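Local coordinates for CbsA (Xanthomonas oryzae pv. oryzae, PDB 5XYH), which hydrolyses 1,4-beta-glucosidic bonds of cellulose as a cell-wall-degrading exoglucanase of glycoside hydrolase family 6, probably releasing cellobiose from chain ends, at residues A[177-182]-A[215-220]; A[208-213]-A[283-288]. All blocks are in the same frame, centred on the assembly; numbering follows the deposited sequence.

Interaction 1 of 2, residues A[177-182]-A[215-220]; sequences YALDKL and RVVQGT
Leu-179 reaches from one helix to the end of the next, and each step of its side chain toward Val-217 can be followed. Its CB lies 3.9 Å from the methyl CG2 of Thr-220. CG stands anti to the carbonyl carbon (chi1 -71°) and the chain then runs on extended, carrying CD1 outward to CG2 of Val-217 at 3.9 Å. On the way CD1 also brushes Thr-220 CG2 at 4.1 Å, so that threonine methyl rests against the base and the tip of the leucine alike. The Leu-179 and Val-217 side chains cross at about a right angle.

Beside this apolar strip, Asp-180 comes close to Thr-220 with its carboxylate: OD1 sits 3.2 Å from Thr-220 CB. OD1 accepts the backbone N-H of Ala-221, the next residue, which brings the carboxylate against Thr-220. OG1 of Thr-220 turns back instead and donates to Val-217 O at 2.6 Å, in the carbonyl plane with a C=O...donor angle of 153°. The same carbonyl takes Thr-220 N as well, so Val-217 O accepts two bonds from one residue; OG1 is further bonded to Ser-226 OG.

Leu-179 also touches Asn-190 and Met-192, so the contact joins neighbouring helices 170-183 and 206-218 against strand 188-193, which lies between them in the chain, while Tyr-177 and Ala-178 pack on helix 113-131.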
# COMPACT_ATOMS: atom_id res chain seq x y z
N TYR A 177 17.71 8.86 -4.42
CA TYR A 177 17.84 8.94 -5.87
C TYR A 177 16.47 8.94 -6.55
O TYR A 177 16.23 9.71 -7.49
CB TYR A 177 18.69 7.77 -6.37
CG TYR A 177 19.13 7.88 -7.81
CD1 TYR A 177 20.31 8.54 -8.15
CD2 TYR A 177 18.38 7.33 -8.84
CE1 TYR A 177 20.71 8.66 -9.45
CE2 TYR A 177 18.78 7.44 -10.16
CZ TYR A 177 19.95 8.11 -10.46
OH TYR A 177 20.37 8.21 -11.77
N ALA A 178 15.57 8.07 -6.09
CA ALA A 178 14.21 8.06 -6.62
C ALA A 178 13.56 9.42 -6.47
O ALA A 178 13.01 9.97 -7.43
CB ALA A 178 13.37 6.98 -5.93
N LEU A 179 13.64 10.01 -5.27
CA LEU A 179 12.99 11.30 -5.06
C LEU A 179 13.62 12.38 -5.93
O LEU A 179 12.91 13.18 -6.54
CB LEU A 179 13.03 11.70 -3.58
CG LEU A 179 12.12 10.90 -2.64
CD1 LEU A 179 12.38 11.33 -1.22
CD2 LEU A 179 10.64 11.02 -2.99
N ASP A 180 14.96 12.40 -6.02
CA ASP A 180 15.63 13.42 -6.83
C ASP A 180 15.18 13.36 -8.28
O ASP A 180 14.80 14.37 -8.87
CB ASP A 180 17.15 13.25 -6.75
CG ASP A 180 17.77 13.96 -5.56
OD1 ASP A 180 17.10 14.85 -4.99
OD2 ASP A 180 18.92 13.63 -5.19
N LYS A 181 15.19 12.16 -8.87
CA LYS A 181 14.93 12.05 -10.30
C LYS A 181 13.45 12.22 -10.62
O LYS A 181 13.11 12.75 -11.68
CB LYS A 181 15.44 10.71 -10.83
CG LYS A 181 16.94 10.52 -10.65
CD LYS A 181 17.71 11.27 -11.73
CE LYS A 181 17.31 10.73 -13.10
NZ LYS A 181 18.23 11.14 -14.20
N LEU A 182 12.57 11.80 -9.72
CA LEU A 182 11.15 11.89 -9.98
C LEU A 182 10.60 13.27 -9.63
O LEU A 182 9.77 13.80 -10.38
CB LEU A 182 10.42 10.78 -9.21
CG LEU A 182 10.80 9.37 -9.68
CD1 LEU A 182 10.31 8.33 -8.69
CD2 LEU A 182 10.25 9.08 -11.06
N ARG A 215 15.52 12.97 7.60
CA ARG A 215 16.90 12.96 7.12
C ARG A 215 16.99 12.55 5.66
O ARG A 215 17.77 13.15 4.89
CB ARG A 215 17.73 12.02 8.00
CG ARG A 215 19.14 11.83 7.55
CD ARG A 215 19.90 11.00 8.58
NE ARG A 215 19.47 9.60 8.63
CZ ARG A 215 18.76 9.06 9.62
NH1 ARG A 215 18.39 9.81 10.65
NH2 ARG A 215 18.43 7.78 9.59
N VAL A 216 16.21 11.56 5.24
CA VAL A 216 16.32 11.08 3.86
C VAL A 216 15.82 12.14 2.88
O VAL A 216 16.50 12.47 1.90
CB VAL A 216 15.55 9.76 3.67
CG1 VAL A 216 15.45 9.42 2.17
CG2 VAL A 216 16.24 8.64 4.43
N VAL A 217 14.62 12.68 3.12
CA VAL A 217 14.08 13.64 2.16
C VAL A 217 14.83 14.97 2.24
O VAL A 217 15.03 15.64 1.22
CB VAL A 217 12.57 13.83 2.37
CG1 VAL A 217 11.99 14.69 1.26
CG2 VAL A 217 11.86 12.48 2.42
N GLN A 218 15.27 15.37 3.44
CA GLN A 218 16.00 16.62 3.56
C GLN A 218 17.28 16.59 2.74
O GLN A 218 17.69 17.61 2.18
CB GLN A 218 16.30 16.94 5.02
CG GLN A 218 17.08 18.24 5.21
CD GLN A 218 17.35 18.59 6.67
OE1 GLN A 218 16.92 17.88 7.59
NE2 GLN A 218 18.07 19.70 6.89
N GLY A 219 17.91 15.42 2.62
CA GLY A 219 19.14 15.32 1.86
C GLY A 219 18.97 15.34 0.36
O GLY A 219 19.98 15.42 -0.34
N THR A 220 17.74 15.26 -0.15
CA THR A 220 17.54 15.35 -1.58
C THR A 220 17.87 16.77 -2.05
O THR A 220 18.05 17.69 -1.24
CB THR A 220 16.10 14.99 -1.96
OG1 THR A 220 15.19 15.94 -1.38
CG2 THR A 220 15.74 13.59 -1.46

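Interaction 2 of 2, residues A[208-213]-A[283-288]; sequences PAISLY and VGAGWP
Ile-210 CG2 presses on Ala-285 CB at 3.5 Å, methyl against methyl, and this closest approach lies at the exposed rim of the contact. With CG1 beside the backbone N (chi1 -60°), the CG2 branch is left anti to that N and turned to the alanine. On the buried side the meeting across the segments is looser: the carbonyl O of Tyr-213 lies in the plane of the Trp-287 indole at its edge, 4.0 Å from CZ2. The indole is held by Thr-214 instead, whose OG1 accepts from Trp-287 NE1 and itself bonds to Ile-210 O, tying the ring to helix 206-218. Phe-282, edge-to-face, and Phe-230 also pack on it, and Tyr-213 OH bonds to Asp-193 O.

Gly-286, at phi 99°, ends helix 271-284 in a Schellman motif, with its N bonded to Val-283 O at 3.0 Å. The reversal directs the chain inward and brings the Trp-287 side chain to helix 206-218. A helix C-cap followed by a buried aromatic here joins two successive helices of the beta-alpha-beta repeats in the family 6 distorted barrel.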
# COMPACT_ATOMS: atom_id res chain seq x y z
N PRO A 208 13.24 7.91 15.90
CA PRO A 208 14.02 7.45 14.74
C PRO A 208 13.19 7.37 13.47
O PRO A 208 13.74 7.62 12.39
CB PRO A 208 14.55 6.08 15.18
CG PRO A 208 13.64 5.63 16.28
CD PRO A 208 13.19 6.89 16.97
N ALA A 209 11.90 7.05 13.55
CA ALA A 209 11.07 7.00 12.35
C ALA A 209 10.96 8.37 11.71
O ALA A 209 11.30 8.56 10.54
CB ALA A 209 9.69 6.44 12.68
N ILE A 210 10.47 9.34 12.48
CA ILE A 210 10.36 10.71 11.98
C ILE A 210 11.72 11.22 11.52
O ILE A 210 11.86 11.76 10.42
CB ILE A 210 9.74 11.62 13.05
CG1 ILE A 210 8.33 11.14 13.42
CG2 ILE A 210 9.75 13.07 12.58
CD1 ILE A 210 7.38 10.96 12.25
N SER A 211 12.76 11.04 12.34
CA SER A 211 14.07 11.57 11.95
C SER A 211 14.63 10.85 10.72
O SER A 211 15.34 11.47 9.92
CB SER A 211 15.06 11.49 13.11
OG SER A 211 15.75 10.25 13.10
N LEU A 212 14.31 9.57 10.55
CA LEU A 212 14.73 8.85 9.35
C LEU A 212 14.10 9.45 8.10
O LEU A 212 14.81 9.80 7.16
CB LEU A 212 14.36 7.36 9.45
CG LEU A 212 14.57 6.52 8.19
CD1 LEU A 212 16.02 6.52 7.77
CD2 LEU A 212 14.06 5.10 8.42
N TYR A 213 12.77 9.55 8.07
CA TYR A 213 12.13 10.14 6.90
C TYR A 213 12.59 11.57 6.69
O TYR A 213 12.83 12.00 5.56
CB TYR A 213 10.60 10.07 7.04
CG TYR A 213 10.06 8.70 6.70
CD1 TYR A 213 10.10 7.66 7.62
CD2 TYR A 213 9.52 8.44 5.45
CE1 TYR A 213 9.60 6.39 7.30
CE2 TYR A 213 9.03 7.19 5.13
CZ TYR A 213 9.07 6.17 6.04
OH TYR A 213 8.57 4.94 5.67
N VAL A 283 4.93 17.64 11.30
CA VAL A 283 4.88 19.07 11.51
C VAL A 283 5.74 19.46 12.70
O VAL A 283 6.44 20.49 12.68
CB VAL A 283 3.41 19.52 11.65
CG1 VAL A 283 3.33 20.97 12.09
CG2 VAL A 283 2.69 19.33 10.31
N GLY A 284 5.75 18.63 13.75
CA GLY A 284 6.63 18.88 14.88
C GLY A 284 8.09 18.83 14.52
O GLY A 284 8.91 19.53 15.12
N ALA A 285 8.45 18.00 13.54
CA ALA A 285 9.82 17.93 13.06
C ALA A 285 10.16 19.02 12.05
O ALA A 285 11.28 19.03 11.54
CB ALA A 285 10.10 16.56 12.44
N GLY A 286 9.23 19.92 11.76
CA GLY A 286 9.51 21.04 10.87
C GLY A 286 9.06 20.87 9.43
O GLY A 286 9.46 21.67 8.58
N TRP A 287 8.24 19.86 9.13
CA TRP A 287 7.67 19.71 7.79
C TRP A 287 6.60 20.77 7.57
O TRP A 287 5.96 21.22 8.52
CB TRP A 287 7.06 18.31 7.62
CG TRP A 287 8.06 17.19 7.46
CD1 TRP A 287 8.89 16.68 8.43
CD2 TRP A 287 8.34 16.45 6.27
NE1 TRP A 287 9.67 15.68 7.91
CE2 TRP A 287 9.34 15.50 6.59
CE3 TRP A 287 7.83 16.48 4.97
CZ2 TRP A 287 9.85 14.60 5.65
CZ3 TRP A 287 8.34 15.58 4.04
CH2 TRP A 287 9.34 14.66 4.39
N PRO A 288 6.36 21.17 6.31
CA PRO A 288 5.31 22.16 6.05
C PRO A 288 3.94 21.63 6.40
O PRO A 288 3.65 20.44 6.25
CB PRO A 288 5.44 22.43 4.55
CG PRO A 288 6.12 21.24 4.00
CD PRO A 288 7.06 20.78 5.08

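In the fold
Interactions 1 and 2 share helix 206-218, which packs against helix 170-183 through 215-220 and against the end of helix 271-284 through 208-213. Their centres lie 15 Å apart, yet they touch: Val-217 CG2, the methyl that receives Leu-179, is also 3.9 Å from Trp-287 CH2. Leu-179, Val-217 and Trp-287 thus form a row of apolar contacts from helix 170-183 across helix 206-218 to the loop after helix 271-284. The centres of interactions 1 and 2 lie about 20 and 21 Å from the centre of the chain, in the outer helical layer. Family 6 substrate tunnels lie at the C-terminal strand ends; interaction 1 joins C-terminal helix halves, toward the opposite barrel end, so both are probably structural packing remote from catalysis.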